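PDB 6C29: putative metal resistance protein from Proteus mirabilis, which probably acts as a membrane protein-disulfide reductase whose N-terminal periplasmic tandem immunoglobulin-fold region primes the disulfide isomerase activity of ScsC. Local coordinates for residues Asn13-Val18 and Leu111-Asn116; Val54-Asn59 and Trp69-Pro74; Gly107-Ser112 and Thr121-Asn126. All blocks are in the same frame, centred on the assembly; numbering follows the deposited sequence. Where two conformers were deposited one is given.

All three contacts lie in the immunoglobulin-like domain of the DsbD N-terminal family. Contact 3 pairs two neighbouring strands within the three-stranded sheet, and its chemistry is mostly backbone hydrogen bonding. Contact 1 is also buried but crosses between sheets, from strand 16-24 to strand 104-114, through one His-Thr bond and aliphatic packing. It shares Leu111 and Ser112 with contact 3. Contact 2, only partly buried and nearer the middle of the chain, sets two tryptophans against a proline and an isoleucine. Its Val54-Asn59 segment runs onto strand 57-60, which flanks strand 104-114, so all three contacts hold that strand or its neighbour.

Contact 1 of 3, residues Asn13-Val18 and Leu111-Asn116; sequences NDHAQV and LSTCSN
His15 and Thr113 make the polar link: NE2 of the imidazole and OG1 of the threonine are 2.7 Å apart in a nearly straight hydrogen bond (165°), for which either could supply the proton. OG1 arrives at the ring edge, in its plane. One face of the ring is covered by Asn13 OD1, 3.1 Å above the imidazole plane, over its centre. That same oxygen accepts from the backbone N of His15 at 2.9 Å, closing an Asx turn at the corner where the chain turns, at Asp14 and His15. Asn13 ND2 bonds to Thr121 OG1, while Trp42 stacks on the His15 ring. With chi1 at 61°, CG of His15 sits between its own backbone N and carbonyl carbon, a crowded position that turns the ring across the gap toward Thr113. Next to this polar corner, along the strands, the packing is aliphatic. Leu111 CD2 lies 3.9 Å from Ala16 CB, and meets Val18 CG1 tip to tip, a touch that is less certain because Val18 was modelled in two conformers. Tyr123 packs on Asn13, Ala16, Val18 and Leu111, so this part is tightly filled. The outer ends are loose: Asp14 at the turn and Asn116 beyond the strand are both exposed. Cys114, partly exposed and pointing away from the 13-18 segment, probably belongs to the redox-active cysteine pair, as in DsbD, so the His15-Thr113 link ties the strand that carries it to the other sheet. The two strand segments run 9.9 Å apart and nearly antiparallel, at 153°. They belong to facing sheets of the immunoglobulin-like sandwich: 16-24 borders 30-38 in one, and 104-114 lies between 57-60 and 118-128 in the other.

Contact 2 of 3, residues Val54-Asn59 and Trp69-Pro74; sequences VAPEIN and WHWPSP
Pro56 meets both tryptophans of the opposite segment at once. Its ring puts CG 4.0 Å from Trp71 CH2, and its CD lies in the plane of the Trp71 indole, at the edge. The Pro56 carbonyl oxygen reaches the same Trp71 edge, 3.8 Å from CH2, while standing over one face of Trp69, toward the rim of that ring. Ala55 CB adds a looser touch on Trp71 CH2. Farther along, Ile58 crosses Trp69 at about a right angle: CG1 comes to the ring edge, 3.8 Å from CZ3, with CD1 almost as near to the same carbon. Trp69 extends its indole toward the 54-59 segment because CG lies opposite the backbone N about the first side-chain bond (chi1 -178°), and the indole of Trp71 lies over it, Trp69 CD1 being 3.2 Å above the Trp71 plane, over its centre. The two indoles thus overlap at a tilt and turn their rims to Pro56 and Ile58. In the immunoglobulin-like sandwich this closes one side, where strand 57-60 borders the three-stranded sheet and the short strand 68-69 borders the four-stranded one. In the next shell, Phe93 meets both indoles, and Ile95 touches Ile58 as well as Trp69. Strand 57-60 is held by backbone bonds from Glu57 to Thr110 and from Asn59 to Val108. On its exposed face, Asn59 ND2 donates to Glu57 OE2 over 3.3 Å, meeting the carboxylate from above its plane. Beyond the tryptophans, Ser73 OG bonds to Ser237 OG, carrying the 69-74 segment to the second domain.

Contact 3 of 3, residues Gly107-Ser112 and Thr121-Asn126; sequences GVLTLS and TDYSLN
Thr110 and Asp122 stand side by side on the more exposed face of a beta hairpin, joined by a hydrogen bond of 2.8 Å from OG1 to OD1. Followed outward, the aspartate starts with CB against Val108 CG1, at 3.9 Å. CG keeps to the same methyl, and the carboxylate then splits its tasks: OD2 stays near Val108 CG1, whereas OD1 accepts the threonine O-H on its syn side, 34° out of the carboxylate plane. CG lies beside the backbone N of Asp122 (chi1 -77°), which leans the group over strand 104-114 toward the hydroxyl. The opposite face is mostly apolar. Leu111 CD2 sits 3.8 Å from Tyr123 CE1, the two side chains crossing at a slant, and Leu109 CB meets Leu125 CD1 at 4.1 Å. Between the faces run six backbone hydrogen bonds in three antiparallel pairs, Gly107 with Leu125, Leu109 with Tyr123 and Leu111 with Thr121. CA-H...O contacts lie between these pairs, the shortest from Asp122 CA to Leu109 O at 3.2 Å. One water bridges Leu111 O and Thr121 OG1, a hydroxyl to which Asn13 ND2 donates; another joins Gly107 O to Asn126 OD1. On its far side strand 104-114 pairs with 57-60, through Val108 with Asn59 and Thr110 with Glu57, while Leu111 and Tyr123 pack on strand 16-24, and Tyr123 and Leu125 on strand 8-10. The hairpin therefore turns a mainly apolar face inward and, on the other, carries the Thr110-Asp122 pair beside Val108, a division consistent with an ionised Asp122 remaining near solvent.

Contact 1 of 3, residues Asn13-Val18 and Leu111-Asn116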
loop_
_atom_site.group_PDB
_atom_site.type_symbol
_atom_site.label_atom_id
_atom_site.label_comp_id
_atom_site.label_asym_id
_atom_site.label_seq_id
_atom_site.Cartn_x
_atom_site.Cartn_y
_atom_site.Cartn_z
ATOM N N ASN A 13 12.037 12.448 -15.369
ATOM C CA ASN A 13 11.931 12.226 -13.925
ATOM C C ASN A 13 13.306 11.980 -13.319
ATOM O O ASN A 13 13.852 10.876 -13.448
ATOM C CB ASN A 13 10.994 11.051 -13.661
ATOM C CG ASN A 13 10.771 10.799 -12.182
ATOM O OD1 ASN A 13 11.685 10.961 -11.381
ATOM N ND2 ASN A 13 9.569 10.358 -11.820
ATOM N N ASP A 14 13.850 13.000 -12.659
ATOM C CA ASP A 14 15.197 12.928 -12.111
ATOM C C ASP A 14 15.232 12.457 -10.668
ATOM O O ASP A 14 16.283 12.543 -10.023
ATOM C CB ASP A 14 15.871 14.302 -12.216
ATOM C CG ASP A 14 15.151 15.390 -11.406
ATOM O OD1 ASP A 14 14.282 15.079 -10.548
ATOM O OD2 ASP A 14 15.456 16.586 -11.646
ATOM N N HIS A 15 14.093 11.981 -10.165
ATOM C CA HIS A 15 13.988 11.673 -8.735
ATOM C C HIS A 15 13.487 10.275 -8.403
ATOM O O HIS A 15 13.141 10.006 -7.239
ATOM C CB HIS A 15 13.065 12.681 -8.047
ATOM C CG HIS A 15 11.680 12.676 -8.592
ATOM N ND1 HIS A 15 11.254 13.581 -9.545
ATOM C CD2 HIS A 15 10.634 11.855 -8.350
ATOM C CE1 HIS A 15 9.997 13.321 -9.847
ATOM N NE2 HIS A 15 9.598 12.275 -9.136
ATOM N N ALA A 16 13.360 9.425 -9.401
ATOM C CA ALA A 16 13.029 8.028 -9.171
ATOM C C ALA A 16 13.821 7.116 -10.065
ATOM O O ALA A 16 14.154 7.449 -11.195
ATOM C CB ALA A 16 11.547 7.777 -9.366
ATOM N N GLN A 17 14.116 5.931 -9.554
ATOM C CA GLN A 17 14.632 4.849 -10.355
ATOM C C GLN A 17 13.802 3.617 -9.983
ATOM O O GLN A 17 13.461 3.457 -8.807
ATOM C CB GLN A 17 16.084 4.543 -10.043
ATOM C CG GLN A 17 17.098 5.612 -9.967
ATOM C CD GLN A 17 18.425 4.952 -9.652
ATOM O OE1 GLN A 17 18.958 5.104 -8.558
ATOM N NE2 GLN A 17 18.910 4.139 -10.572
ATOM N N VAL A 18 13.530 2.745 -10.958
ATOM C CA VAL A 18 12.777 1.530 -10.668
ATOM C C VAL A 18 13.422 0.319 -11.290
ATOM O O VAL A 18 14.135 0.397 -12.275
ATOM C CB VAL A 18 11.287 1.610 -11.139
ATOM C CG1 VAL A 18 10.606 2.925 -10.643
ATOM C CG2 VAL A 18 11.175 1.476 -12.634
ATOM N N LEU A 111 4.028 5.214 -12.309
ATOM C CA LEU A 111 4.519 5.535 -10.988
ATOM C C LEU A 111 4.112 6.928 -10.605
ATOM O O LEU A 111 4.373 7.892 -11.331
ATOM C CB LEU A 111 6.040 5.425 -10.916
ATOM C CG LEU A 111 6.634 5.727 -9.538
ATOM C CD1 LEU A 111 6.276 4.655 -8.546
ATOM C CD2 LEU A 111 8.157 5.817 -9.695
ATOM N N SER A 112 3.439 7.051 -9.476
ATOM C CA SER A 112 3.148 8.341 -8.909
ATOM C C SER A 112 4.204 8.733 -7.894
ATOM O O SER A 112 4.598 7.915 -7.028
ATOM C CB SER A 112 1.795 8.300 -8.248
ATOM O OG SER A 112 1.794 7.162 -7.408
ATOM N N THR A 113 4.710 9.950 -8.007
ATOM C CA THR A 113 5.656 10.464 -7.032
ATOM C C THR A 113 5.155 11.826 -6.633
ATOM O O THR A 113 4.503 12.526 -7.428
ATOM C CB THR A 113 7.107 10.514 -7.575
ATOM O OG1 THR A 113 7.169 11.264 -8.794
ATOM C CG2 THR A 113 7.650 9.078 -7.839
ATOM N N CYS A 114 5.473 12.215 -5.421
ATOM C CA CYS A 114 4.993 13.472 -4.886
ATOM C C CYS A 114 6.015 14.214 -4.057
ATOM O O CYS A 114 6.693 13.628 -3.226
ATOM C CB CYS A 114 3.765 13.231 -4.035
ATOM S SG CYS A 114 3.185 14.737 -3.221
ATOM N N SER A 115 6.096 15.513 -4.276
ATOM C CA SER A 115 6.850 16.344 -3.374
ATOM C C SER A 115 5.819 17.327 -2.797
ATOM O O SER A 115 5.350 17.143 -1.665
ATOM C CB SER A 115 8.038 16.984 -4.105
ATOM O OG SER A 115 8.951 17.616 -3.218
ATOM N N ASN A 116 5.458 18.321 -3.570
ATOM C CA ASN A 116 4.256 19.135 -3.337
ATOM C C ASN A 116 3.281 19.077 -4.508
ATOM O O ASN A 116 2.204 19.671 -4.463
ATOM C CB ASN A 116 4.634 20.588 -3.106
ATOM C CG ASN A 116 5.181 21.252 -4.358
ATOM O OD1 ASN A 116 6.057 20.710 -5.046
ATOM N ND2 ASN A 116 4.626 22.417 -4.692
#

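Contact 2 of 3, residues Val54-Asn59 and Trp69-Pro74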
loop_
_atom_site.group_PDB
_atom_site.type_symbol
_atom_site.label_atom_id
_atom_site.label_comp_id
_atom_site.label_asym_id
_atom_site.label_seq_id
_atom_site.Cartn_x
_atom_site.Cartn_y
_atom_site.Cartn_z
ATOM N N VAL A 54 -2.356 9.539 -6.168
ATOM C CA VAL A 54 -2.726 8.457 -7.070
ATOM C C VAL A 54 -1.886 7.223 -6.702
ATOM O O VAL A 54 -0.671 7.333 -6.556
ATOM C CB VAL A 54 -2.459 8.843 -8.541
ATOM C CG1 VAL A 54 -2.895 7.719 -9.440
ATOM C CG2 VAL A 54 -3.169 10.173 -8.868
ATOM N N ALA A 55 -2.520 6.079 -6.511
ATOM C CA ALA A 55 -1.774 4.859 -6.198
ATOM C C ALA A 55 -0.961 4.424 -7.422
ATOM O O ALA A 55 -1.445 4.512 -8.549
ATOM C CB ALA A 55 -2.690 3.742 -5.777
ATOM N N PRO A 56 0.281 3.954 -7.208
ATOM C CA PRO A 56 1.007 3.369 -8.356
ATOM C C PRO A 56 0.296 2.131 -8.864
ATOM O O PRO A 56 -0.378 1.436 -8.109
ATOM C CB PRO A 56 2.375 3.009 -7.783
ATOM C CG PRO A 56 2.164 2.927 -6.307
ATOM C CD PRO A 56 1.057 3.881 -5.958
ATOM N N GLU A 57 0.445 1.846 -10.157
ATOM C CA GLU A 57 -0.167 0.653 -10.733
ATOM C C GLU A 57 0.614 0.184 -11.950
ATOM O O GLU A 57 1.351 0.967 -12.536
ATOM C CB GLU A 57 -1.623 0.925 -11.106
ATOM C CG GLU A 57 -1.805 1.875 -12.257
ATOM C CD GLU A 57 -3.272 2.055 -12.615
ATOM O OE1 GLU A 57 -4.134 1.713 -11.775
ATOM O OE2 GLU A 57 -3.561 2.460 -13.760
ATOM N N ILE A 58 0.435 -1.085 -12.318
ATOM C CA ILE A 58 1.025 -1.639 -13.520
ATOM C C ILE A 58 -0.088 -2.174 -14.398
ATOM O O ILE A 58 -0.977 -2.895 -13.928
ATOM C CB ILE A 58 2.025 -2.785 -13.236
ATOM C CG1 ILE A 58 3.233 -2.278 -12.462
ATOM C CG2 ILE A 58 2.505 -3.401 -14.554
ATOM C CD1 ILE A 58 4.144 -3.385 -11.945
ATOM N N ASN A 59 0.009 -1.862 -15.681
ATOM C CA ASN A 59 -0.856 -2.457 -16.689
ATOM C C ASN A 59 -0.009 -3.352 -17.575
ATOM O O ASN A 59 0.916 -2.893 -18.254
ATOM C CB ASN A 59 -1.562 -1.356 -17.460
ATOM C CG ASN A 59 -2.563 -0.593 -16.573
ATOM O OD1 ASN A 59 -3.672 -1.073 -16.317
ATOM N ND2 ASN A 59 -2.169 0.591 -16.093
ATOM N N TRP A 69 -1.147 -7.597 -5.672
ATOM C CA TRP A 69 -0.160 -6.559 -5.375
ATOM C C TRP A 69 -0.106 -6.424 -3.854
ATOM O O TRP A 69 -1.090 -6.050 -3.206
ATOM C CB TRP A 69 -0.548 -5.237 -6.021
ATOM C CG TRP A 69 0.390 -4.088 -5.851
ATOM C CD1 TRP A 69 0.759 -3.507 -4.665
ATOM C CD2 TRP A 69 1.038 -3.345 -6.883
ATOM N NE1 TRP A 69 1.608 -2.452 -4.907
ATOM C CE2 TRP A 69 1.809 -2.339 -6.263
ATOM C CE3 TRP A 69 1.060 -3.444 -8.282
ATOM C CZ2 TRP A 69 2.562 -1.423 -6.978
ATOM C CZ3 TRP A 69 1.812 -2.548 -8.989
ATOM C CH2 TRP A 69 2.566 -1.549 -8.340
ATOM N N HIS A 70 1.024 -6.788 -3.285
ATOM C CA HIS A 70 1.164 -6.742 -1.837
ATOM C C HIS A 70 1.690 -5.367 -1.480
ATOM O O HIS A 70 2.676 -4.880 -2.036
ATOM C CB HIS A 70 2.126 -7.813 -1.324
ATOM C CG HIS A 70 1.723 -9.209 -1.647
ATOM N ND1 HIS A 70 0.848 -9.933 -0.867
ATOM C CD2 HIS A 70 2.112 -10.039 -2.642
ATOM C CE1 HIS A 70 0.701 -11.142 -1.383
ATOM N NE2 HIS A 70 1.452 -11.229 -2.463
ATOM N N TRP A 71 1.020 -4.712 -0.545
ATOM C CA TRP A 71 1.390 -3.365 -0.174
ATOM C C TRP A 71 2.169 -3.355 1.127
ATOM O O TRP A 71 1.626 -3.715 2.172
ATOM C CB TRP A 71 0.155 -2.487 -0.024
ATOM C CG TRP A 71 -0.583 -2.260 -1.301
ATOM C CD1 TRP A 71 -1.611 -2.994 -1.788
ATOM C CD2 TRP A 71 -0.337 -1.215 -2.255
ATOM N NE1 TRP A 71 -2.033 -2.479 -3.002
ATOM C CE2 TRP A 71 -1.257 -1.391 -3.310
ATOM C CE3 TRP A 71 0.584 -0.169 -2.335
ATOM C CZ2 TRP A 71 -1.278 -0.532 -4.421
ATOM C CZ3 TRP A 71 0.542 0.683 -3.424
ATOM C CH2 TRP A 71 -0.359 0.482 -4.459
ATOM N N PRO A 72 3.424 -2.934 1.107
ATOM C CA PRO A 72 4.156 -2.783 2.350
ATOM C C PRO A 72 3.455 -1.819 3.272
ATOM O O PRO A 72 2.726 -0.909 2.818
ATOM C CB PRO A 72 5.523 -2.269 1.899
ATOM C CG PRO A 72 5.641 -2.812 0.479
ATOM C CD PRO A 72 4.276 -2.661 -0.071
ATOM N N SER A 73 3.655 -2.019 4.563
ATOM C CA SER A 73 3.009 -1.189 5.546
ATOM C C SER A 73 3.351 0.278 5.257
ATOM O O SER A 73 4.540 0.595 5.108
ATOM C CB SER A 73 3.455 -1.619 6.952
ATOM O OG SER A 73 2.585 -1.097 7.912
ATOM N N PRO A 74 2.349 1.181 5.182
ATOM C CA PRO A 74 2.638 2.560 4.751
ATOM C C PRO A 74 3.036 3.487 5.878
ATOM O O PRO A 74 3.042 3.124 7.062
ATOM C CB PRO A 74 1.300 3.012 4.150
ATOM C CG PRO A 74 0.294 2.320 5.057
ATOM C CD PRO A 74 0.894 0.960 5.329
#

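Contact 3 of 3, residues Gly107-Ser112 and Thr121-Asn126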
loop_
_atom_site.group_PDB
_atom_site.type_symbol
_atom_site.label_atom_id
_atom_site.label_comp_id
_atom_site.label_asym_id
_atom_site.label_seq_id
_atom_site.Cartn_x
_atom_site.Cartn_y
_atom_site.Cartn_z
ATOM N N GLY A 107 5.015 -4.895 -19.214
ATOM C CA GLY A 107 4.020 -4.058 -18.567
ATOM C C GLY A 107 4.454 -2.606 -18.541
ATOM O O GLY A 107 5.594 -2.265 -18.826
ATOM N N VAL A 108 3.509 -1.736 -18.222
ATOM C CA VAL A 108 3.804 -0.333 -18.018
ATOM C C VAL A 108 3.407 0.041 -16.600
ATOM O O VAL A 108 2.242 -0.074 -16.209
ATOM C CB VAL A 108 3.063 0.546 -19.008
ATOM C CG1 VAL A 108 3.308 2.014 -18.680
ATOM C CG2 VAL A 108 3.504 0.204 -20.431
ATOM N N LEU A 109 4.394 0.436 -15.815
ATOM C CA LEU A 109 4.192 0.966 -14.481
ATOM C C LEU A 109 3.909 2.454 -14.586
ATOM O O LEU A 109 4.762 3.193 -15.081
ATOM C CB LEU A 109 5.434 0.751 -13.612
ATOM C CG LEU A 109 5.519 1.532 -12.301
ATOM C CD1 LEU A 109 4.499 1.030 -11.299
ATOM C CD2 LEU A 109 6.945 1.452 -11.745
ATOM N N THR A 110 2.745 2.911 -14.113
ATOM C CA THR A 110 2.495 4.336 -13.943
ATOM C C THR A 110 2.842 4.654 -12.500
ATOM O O THR A 110 2.084 4.327 -11.564
ATOM C CB THR A 110 1.073 4.711 -14.266
ATOM O OG1 THR A 110 0.791 4.356 -15.642
ATOM C CG2 THR A 110 0.859 6.229 -14.033
ATOM N N LEU A 111 4.028 5.214 -12.309
ATOM C CA LEU A 111 4.519 5.535 -10.988
ATOM C C LEU A 111 4.112 6.928 -10.605
ATOM O O LEU A 111 4.373 7.892 -11.331
ATOM C CB LEU A 111 6.040 5.425 -10.916
ATOM C CG LEU A 111 6.634 5.727 -9.538
ATOM C CD1 LEU A 111 6.276 4.655 -8.546
ATOM C CD2 LEU A 111 8.157 5.817 -9.695
ATOM N N SER A 112 3.439 7.051 -9.476
ATOM C CA SER A 112 3.148 8.341 -8.909
ATOM C C SER A 112 4.204 8.733 -7.894
ATOM O O SER A 112 4.598 7.915 -7.028
ATOM C CB SER A 112 1.795 8.300 -8.248
ATOM O OG SER A 112 1.794 7.162 -7.408
ATOM N N THR A 121 4.594 9.125 -13.965
ATOM C CA THR A 121 5.659 8.740 -14.891
ATOM C C THR A 121 5.441 7.293 -15.303
ATOM O O THR A 121 5.248 6.443 -14.452
ATOM C CB THR A 121 7.053 8.890 -14.252
ATOM O OG1 THR A 121 7.184 10.198 -13.682
ATOM C CG2 THR A 121 8.234 8.612 -15.264
ATOM N N ASP A 122 5.534 7.007 -16.594
ATOM C CA ASP A 122 5.426 5.636 -17.096
ATOM C C ASP A 122 6.796 4.987 -17.261
ATOM O O ASP A 122 7.687 5.578 -17.868
ATOM C CB ASP A 122 4.697 5.610 -18.425
ATOM C CG ASP A 122 3.197 5.776 -18.276
ATOM O OD1 ASP A 122 2.686 5.791 -17.139
ATOM O OD2 ASP A 122 2.512 5.861 -19.325
ATOM N N TYR A 123 6.943 3.770 -16.753
ATOM C CA TYR A 123 8.143 2.950 -16.908
ATOM C C TYR A 123 7.777 1.660 -17.618
ATOM O O TYR A 123 6.867 0.965 -17.187
ATOM C CB TYR A 123 8.776 2.640 -15.539
ATOM C CG TYR A 123 9.313 3.850 -14.834
ATOM C CD1 TYR A 123 8.500 4.657 -14.070
ATOM C CD2 TYR A 123 10.650 4.194 -14.915
ATOM C CE1 TYR A 123 8.985 5.783 -13.438
ATOM C CE2 TYR A 123 11.134 5.310 -14.295
ATOM C CZ TYR A 123 10.310 6.096 -13.539
ATOM O OH TYR A 123 10.767 7.228 -12.909
ATOM N N SER A 124 8.483 1.319 -18.689
ATOM C CA SER A 124 8.208 0.087 -19.408
ATOM C C SER A 124 9.035 -1.033 -18.816
ATOM O O SER A 124 10.275 -0.957 -18.791
ATOM C CB SER A 124 8.516 0.250 -20.890
ATOM O OG SER A 124 7.624 1.172 -21.468
ATOM N N LEU A 125 8.339 -2.047 -18.304
ATOM C CA LEU A 125 8.956 -3.202 -17.655
ATOM C C LEU A 125 8.919 -4.369 -18.634
ATOM O O LEU A 125 7.869 -4.843 -18.978
ATOM C CB LEU A 125 8.201 -3.546 -16.363
ATOM C CG LEU A 125 7.968 -2.375 -15.431
ATOM C CD1 LEU A 125 7.137 -2.881 -14.246
ATOM C CD2 LEU A 125 9.307 -1.767 -14.993
ATOM N N ASN A 126 10.082 -4.827 -19.066
ATOM C CA ASN A 126 10.192 -5.949 -19.971
ATOM C C ASN A 126 10.986 -7.053 -19.290
ATOM O O ASN A 126 12.152 -6.879 -18.947
ATOM C CB ASN A 126 10.852 -5.474 -21.276
ATOM C CG ASN A 126 10.064 -4.345 -21.931
ATOM O OD1 ASN A 126 8.862 -4.468 -22.183
ATOM N ND2 ASN A 126 10.734 -3.228 -22.185
HETATM O O HOH W 1 6.706 -2.730 -21.579
HETATM O O HOH W 2 6.475 9.793 -10.997
#